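Local coordinates for aminotransferase, class V family protein (Trichomonas vaginalis, PDB 5F8V) that probably catalyses the pyridoxal-phosphate-dependent, reversible transfer of an amino group between O-phospho-L-serine and 2-oxoglutarate in serine biosynthesis, at residues A[80-93]-A[219-233]. Residues are numbered along the deposited sequence; the frame is centred on the assembly and turned at random.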
loop_
_atom_site.group_PDB
_atom_site.type_symbol
_atom_site.label_atom_id
_atom_site.label_comp_id
_atom_site.label_asym_id
_atom_site.label_seq_id
_atom_site.Cartn_x
_atom_site.Cartn_y
_atom_site.Cartn_z
ATOM N N LEU A 80 -8.381 -3.629 -4.239
ATOM C CA LEU A 80 -7.474 -3.831 -5.370
ATOM C C LEU A 80 -7.410 -5.308 -5.782
ATOM O O LEU A 80 -7.330 -5.615 -6.980
ATOM C CB LEU A 80 -6.063 -3.299 -5.046
ATOM C CG LEU A 80 -5.089 -3.218 -6.235
ATOM C CD1 LEU A 80 -5.599 -2.268 -7.316
ATOM C CD2 LEU A 80 -3.699 -2.799 -5.776
ATOM N N GLN A 81 -7.469 -6.222 -4.806
ATOM C CA GLN A 81 -7.460 -7.655 -5.120
ATOM C C GLN A 81 -8.775 -8.103 -5.783
ATOM O O GLN A 81 -8.751 -9.018 -6.601
ATOM C CB GLN A 81 -7.140 -8.536 -3.900
ATOM C CG GLN A 81 -5.970 -8.091 -3.018
ATOM C CD GLN A 81 -4.769 -7.577 -3.790
ATOM O OE1 GLN A 81 -4.345 -8.181 -4.777
ATOM N NE2 GLN A 81 -4.205 -6.459 -3.335
ATOM N N PHE A 82 -9.896 -7.444 -5.485
ATOM C CA PHE A 82 -11.148 -7.694 -6.249
ATOM C C PHE A 82 -10.927 -7.533 -7.762
ATOM O O PHE A 82 -11.497 -8.273 -8.557
ATOM C CB PHE A 82 -12.304 -6.749 -5.866
ATOM C CG PHE A 82 -12.733 -6.788 -4.421
ATOM C CD1 PHE A 82 -12.339 -7.796 -3.533
ATOM C CD2 PHE A 82 -13.610 -5.798 -3.953
ATOM C CE1 PHE A 82 -12.772 -7.789 -2.220
ATOM C CE2 PHE A 82 -14.046 -5.801 -2.642
ATOM C CZ PHE A 82 -13.627 -6.797 -1.775
ATOM N N SER A 83 -10.126 -6.546 -8.146
ATOM C CA SER A 83 -9.777 -6.327 -9.545
ATOM C C SER A 83 -8.792 -7.381 -10.048
ATOM O O SER A 83 -8.982 -7.943 -11.130
ATOM C CB SER A 83 -9.169 -4.947 -9.728
ATOM O OG SER A 83 -9.993 -3.949 -9.166
ATOM N N ALA A 84 -7.763 -7.659 -9.254
ATOM C CA ALA A 84 -6.696 -8.575 -9.657
ATOM C C ALA A 84 -7.161 -10.021 -9.807
ATOM O O ALA A 84 -6.640 -10.743 -10.650
ATOM C CB ALA A 84 -5.514 -8.484 -8.697
ATOM N N ILE A 85 -8.149 -10.440 -9.016
ATOM C CA ILE A 85 -8.627 -11.826 -9.052
ATOM C C ILE A 85 -9.040 -12.274 -10.475
ATOM O O ILE A 85 -8.483 -13.255 -10.986
ATOM C CB ILE A 85 -9.754 -12.092 -8.002
ATOM C CG1 ILE A 85 -9.204 -12.051 -6.556
ATOM C CG2 ILE A 85 -10.472 -13.414 -8.266
ATOM C CD1 ILE A 85 -8.122 -13.057 -6.199
ATOM N N PRO A 86 -9.996 -11.569 -11.119
ATOM C CA PRO A 86 -10.365 -11.994 -12.472
ATOM C C PRO A 86 -9.251 -11.849 -13.517
ATOM O O PRO A 86 -9.123 -12.729 -14.367
ATOM C CB PRO A 86 -11.581 -11.115 -12.814
ATOM C CG PRO A 86 -11.533 -9.976 -11.855
ATOM C CD PRO A 86 -10.909 -10.531 -10.615
ATOM N N PHE A 87 -8.456 -10.781 -13.454
ATOM C CA PHE A 87 -7.272 -10.648 -14.323
ATOM C C PHE A 87 -6.416 -11.911 -14.282
ATOM O O PHE A 87 -6.003 -12.408 -15.332
ATOM C CB PHE A 87 -6.387 -9.457 -13.934
ATOM C CG PHE A 87 -6.801 -8.161 -14.548
ATOM C CD1 PHE A 87 -6.686 -7.961 -15.926
ATOM C CD2 PHE A 87 -7.299 -7.122 -13.759
ATOM C CE1 PHE A 87 -7.074 -6.767 -16.498
ATOM C CE2 PHE A 87 -7.684 -5.922 -14.334
ATOM C CZ PHE A 87 -7.567 -5.743 -15.705
ATOM N N ASN A 88 -6.202 -12.432 -13.069
ATOM C CA ASN A 88 -5.287 -13.547 -12.815
ATOM C C ASN A 88 -5.852 -14.958 -12.992
ATOM O O ASN A 88 -5.094 -15.872 -13.320
ATOM C CB ASN A 88 -4.700 -13.433 -11.390
ATOM C CG ASN A 88 -3.564 -12.429 -11.299
ATOM O OD1 ASN A 88 -2.406 -12.765 -11.558
ATOM N ND2 ASN A 88 -3.880 -11.195 -10.903
ATOM N N PHE A 89 -7.152 -15.153 -12.751
ATOM C CA PHE A 89 -7.707 -16.510 -12.586
ATOM C C PHE A 89 -8.884 -16.919 -13.479
ATOM O O PHE A 89 -9.353 -18.058 -13.373
ATOM C CB PHE A 89 -8.108 -16.741 -11.120
ATOM C CG PHE A 89 -6.982 -16.572 -10.141
ATOM C CD1 PHE A 89 -5.819 -17.338 -10.248
ATOM C CD2 PHE A 89 -7.091 -15.668 -9.082
ATOM C CE1 PHE A 89 -4.787 -17.183 -9.335
ATOM C CE2 PHE A 89 -6.063 -15.518 -8.172
ATOM C CZ PHE A 89 -4.912 -16.278 -8.300
ATOM N N ILE A 90 -9.377 -16.027 -14.335
ATOM C CA ILE A 90 -10.359 -16.429 -15.349
ATOM C C ILE A 90 -9.735 -17.476 -16.284
ATOM O O ILE A 90 -10.372 -18.467 -16.623
ATOM C CB ILE A 90 -10.891 -15.221 -16.161
ATOM C CG1 ILE A 90 -11.819 -14.379 -15.274
ATOM C CG2 ILE A 90 -11.642 -15.679 -17.415
ATOM C CD1 ILE A 90 -12.195 -13.040 -15.865
ATOM N N GLY A 91 -8.486 -17.244 -16.675
ATOM C CA GLY A 91 -7.807 -18.067 -17.667
ATOM C C GLY A 91 -8.556 -17.998 -18.986
ATOM O O GLY A 91 -8.904 -16.911 -19.448
ATOM N N GLU A 92 -8.833 -19.170 -19.555
ATOM C CA GLU A 92 -9.597 -19.304 -20.792
ATOM C C GLU A 92 -11.039 -19.738 -20.519
ATOM O O GLU A 92 -11.764 -20.056 -21.460
ATOM C CB GLU A 92 -8.933 -20.338 -21.726
ATOM C CG GLU A 92 -7.446 -20.136 -22.001
ATOM C CD GLU A 92 -7.151 -19.024 -23.004
ATOM O OE1 GLU A 92 -8.012 -18.137 -23.227
ATOM O OE2 GLU A 92 -6.030 -19.034 -23.568
ATOM N N HIS A 93 -11.462 -19.751 -19.253
ATOM C CA HIS A 93 -12.831 -20.151 -18.907
ATOM C C HIS A 93 -13.845 -19.105 -19.366
ATOM O O HIS A 93 -13.516 -17.929 -19.502
ATOM C CB HIS A 93 -12.964 -20.396 -17.407
ATOM C CG HIS A 93 -12.110 -21.519 -16.906
ATOM N ND1 HIS A 93 -10.838 -21.323 -16.417
ATOM C CD2 HIS A 93 -12.339 -22.851 -16.837
ATOM C CE1 HIS A 93 -10.319 -22.486 -16.069
ATOM N NE2 HIS A 93 -11.208 -23.431 -16.316
ATOM N N LEU A 219 -1.870 -20.242 -11.062
ATOM C CA LEU A 219 -1.004 -19.315 -11.790
ATOM C C LEU A 219 -0.446 -19.854 -13.113
ATOM O O LEU A 219 0.126 -19.086 -13.892
ATOM C CB LEU A 219 0.138 -18.852 -10.891
ATOM C CG LEU A 219 -0.306 -18.014 -9.692
ATOM C CD1 LEU A 219 0.898 -17.695 -8.825
ATOM C CD2 LEU A 219 -0.998 -16.731 -10.138
ATOM N N GLU A 220 -0.623 -21.149 -13.382
ATOM C CA GLU A 220 -0.378 -21.689 -14.726
ATOM C C GLU A 220 -1.388 -21.145 -15.762
ATOM O O GLU A 220 -1.135 -21.202 -16.969
ATOM C CB GLU A 220 -0.383 -23.228 -14.718
ATOM C CG GLU A 220 0.746 -23.851 -13.895
ATOM C CD GLU A 220 0.722 -25.380 -13.860
ATOM O OE1 GLU A 220 -0.087 -26.007 -14.577
ATOM O OE2 GLU A 220 1.526 -25.970 -13.108
ATOM N N ARG A 221 -2.514 -20.603 -15.293
ATOM C CA ARG A 221 -3.526 -20.018 -16.182
ATOM C C ARG A 221 -3.004 -18.720 -16.800
ATOM O O ARG A 221 -2.222 -18.009 -16.164
ATOM C CB ARG A 221 -4.825 -19.740 -15.419
ATOM C CG ARG A 221 -5.453 -20.983 -14.806
ATOM C CD ARG A 221 -6.697 -20.653 -14.016
ATOM N NE ARG A 221 -7.339 -21.874 -13.529
ATOM C CZ ARG A 221 -8.590 -21.958 -13.086
ATOM N NH1 ARG A 221 -9.386 -20.887 -13.046
ATOM N NH2 ARG A 221 -9.055 -23.129 -12.673
ATOM N N PRO A 222 -3.426 -18.409 -18.040
ATOM C CA PRO A 222 -2.941 -17.184 -18.679
ATOM C C PRO A 222 -3.628 -15.952 -18.093
ATOM O O PRO A 222 -4.833 -15.985 -17.860
ATOM C CB PRO A 222 -3.336 -17.378 -20.142
ATOM C CG PRO A 222 -4.561 -18.221 -20.084
ATOM C CD PRO A 222 -4.367 -19.143 -18.910
ATOM N N VAL A 223 -2.854 -14.901 -17.836
ATOM C CA VAL A 223 -3.390 -13.605 -17.375
ATOM C C VAL A 223 -4.151 -12.883 -18.494
ATOM O O VAL A 223 -3.772 -12.967 -19.665
ATOM C CB VAL A 223 -2.257 -12.701 -16.823
ATOM C CG1 VAL A 223 -1.313 -12.224 -17.930
ATOM C CG2 VAL A 223 -2.832 -11.514 -16.056
ATOM N N LYS A 224 -5.230 -12.185 -18.134
ATOM C CA LYS A 224 -6.031 -11.446 -19.115
ATOM C C LYS A 224 -5.283 -10.190 -19.568
ATOM O O LYS A 224 -4.532 -9.622 -18.780
ATOM C CB LYS A 224 -7.391 -11.035 -18.531
ATOM C CG LYS A 224 -8.381 -12.171 -18.350
ATOM C CD LYS A 224 -9.069 -12.518 -19.660
ATOM C CE LYS A 224 -10.013 -13.685 -19.482
ATOM N NZ LYS A 224 -10.491 -14.201 -20.792
ATOM N N PRO A 225 -5.517 -9.726 -20.821
ATOM C CA PRO A 225 -4.873 -8.486 -21.289
ATOM C C PRO A 225 -5.158 -7.263 -20.394
ATOM O O PRO A 225 -6.191 -7.205 -19.717
ATOM C CB PRO A 225 -5.492 -8.265 -22.684
ATOM C CG PRO A 225 -6.062 -9.578 -23.082
ATOM C CD PRO A 225 -6.494 -10.227 -21.803
ATOM N N PHE A 226 -4.237 -6.307 -20.416
ATOM C CA PHE A 226 -4.330 -5.041 -19.673
ATOM C C PHE A 226 -4.186 -5.186 -18.155
ATOM O O PHE A 226 -4.543 -4.271 -17.418
ATOM C CB PHE A 226 -5.604 -4.249 -20.034
ATOM C CG PHE A 226 -5.877 -4.195 -21.511
ATOM C CD1 PHE A 226 -5.122 -3.372 -22.338
ATOM C CD2 PHE A 226 -6.874 -4.980 -22.079
ATOM C CE1 PHE A 226 -5.362 -3.325 -23.702
ATOM C CE2 PHE A 226 -7.121 -4.942 -23.448
ATOM C CZ PHE A 226 -6.363 -4.111 -24.261
ATOM N N CYS A 227 -3.629 -6.302 -17.684
ATOM C CA CYS A 227 -3.322 -6.440 -16.266
ATOM C C CYS A 227 -2.125 -5.547 -15.963
ATOM O O CYS A 227 -1.113 -5.659 -16.653
ATOM C CB CYS A 227 -2.991 -7.885 -15.914
ATOM S SG CYS A 227 -2.846 -8.171 -14.141
ATOM N N PRO A 228 -2.238 -4.638 -14.965
ATOM C CA PRO A 228 -1.051 -3.926 -14.518
ATOM C C PRO A 228 -0.002 -4.917 -14.054
ATOM O O PRO A 228 -0.344 -5.870 -13.359
ATOM C CB PRO A 228 -1.576 -3.089 -13.356
ATOM C CG PRO A 228 -2.975 -2.801 -13.758
ATOM C CD PRO A 228 -3.432 -4.139 -14.261
ATOM N N ILE A 229 1.246 -4.720 -14.466
ATOM C CA ILE A 229 2.277 -5.735 -14.238
ATOM C C ILE A 229 2.472 -6.105 -12.756
ATOM O O ILE A 229 2.660 -7.281 -12.466
ATOM C CB ILE A 229 3.634 -5.382 -14.888
ATOM C CG1 ILE A 229 4.541 -6.633 -14.929
ATOM C CG2 ILE A 229 4.310 -4.226 -14.163
ATOM C CD1 ILE A 229 5.794 -6.461 -15.765
ATOM N N THR A 230 2.394 -5.134 -11.833
ATOM C CA THR A 230 2.522 -5.444 -10.378
ATOM C C THR A 230 1.339 -6.246 -9.821
ATOM O O THR A 230 1.458 -6.857 -8.756
ATOM C CB THR A 230 2.711 -4.181 -9.493
ATOM O OG1 THR A 230 1.663 -3.236 -9.750
ATOM C CG2 THR A 230 4.063 -3.534 -9.752
ATOM N N MET A 231 0.205 -6.219 -10.523
ATOM C CA MET A 231 -0.981 -6.987 -10.147
ATOM C C MET A 231 -1.063 -8.373 -10.804
ATOM O O MET A 231 -2.051 -9.094 -10.595
ATOM C CB MET A 231 -2.244 -6.182 -10.487
ATOM C CG MET A 231 -2.362 -4.861 -9.740
ATOM S SD MET A 231 -3.717 -3.832 -10.331
ATOM C CE MET A 231 -5.120 -4.895 -10.017
ATOM N N ASP A 232 -0.059 -8.736 -11.607
ATOM C CA ASP A 232 0.073 -10.093 -12.131
ATOM C C ASP A 232 0.792 -10.882 -11.053
ATOM O O ASP A 232 1.968 -10.625 -10.775
ATOM C CB ASP A 232 0.870 -10.095 -13.442
ATOM C CG ASP A 232 0.923 -11.470 -14.119
ATOM O OD1 ASP A 232 0.660 -12.519 -13.481
ATOM O OD2 ASP A 232 1.256 -11.500 -15.318
ATOM N N TYR A 233 0.089 -11.828 -10.437
ATOM C CA TYR A 233 0.623 -12.531 -9.278
ATOM C C TYR A 233 1.831 -13.419 -9.619
ATOM O O TYR A 233 2.669 -13.657 -8.753
ATOM C CB TYR A 233 -0.460 -13.346 -8.564
ATOM C CG TYR A 233 -1.564 -12.542 -7.878
ATOM C CD1 TYR A 233 -1.277 -11.444 -7.055
ATOM C CD2 TYR A 233 -2.901 -12.913 -8.021
ATOM C CE1 TYR A 233 -2.296 -10.730 -6.420
ATOM C CE2 TYR A 233 -3.922 -12.210 -7.393
ATOM C CZ TYR A 233 -3.623 -11.125 -6.592
ATOM O OH TYR A 233 -4.664 -10.448 -5.974
HETATM O O HOH W 1 -7.060 -14.930 -16.331
HETATM O O HOH W 2 -11.903 -16.524 -21.029
HETATM O O HOH W 3 -8.329 -15.119 -22.591
#
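The carboxamide of N88 bridges two backbone groups of segment 219-233: its ND2 gives a nearly straight bond to M231 O (2.8 Å), lying in both the amide and the carbonyl plane, while OD1 accepts from N of Y233 (2.9 Å), which starts helix 233-238. ND2 also bonds to A84 O one turn back and OD1 to R234, which fixes the amide's rotation. Y233 OH donates to an in-plane lone pair of Q81 OE1 (2.6 Å). Nearer the C-terminal end of helix 78-89, K224 N bonds to F87 O and R221 NH1 to F89 O (2.8 Å); NH1 also reaches A149 O, and H93 CE1 lies over the guanidinium face, 3.5 Å from R221 CZ. Water links F87 O, G91 N and P222 O.

In the packing, the Y233 ring is a knob among Q81, A84, N88 and F89. C227 CA lies over one face of the F87 ring in a CH-pi contact, its sulfur obliquely beside it. M231, bent at chi3 (60°), brings CE against A84 CB (3.8 Å) and L80.

Helix 78-89 is thus bound to segment 219-233 mainly by side-chain-to-backbone bonds, with one between backbones, while loop donors satisfy the carbonyls of F87 and F89.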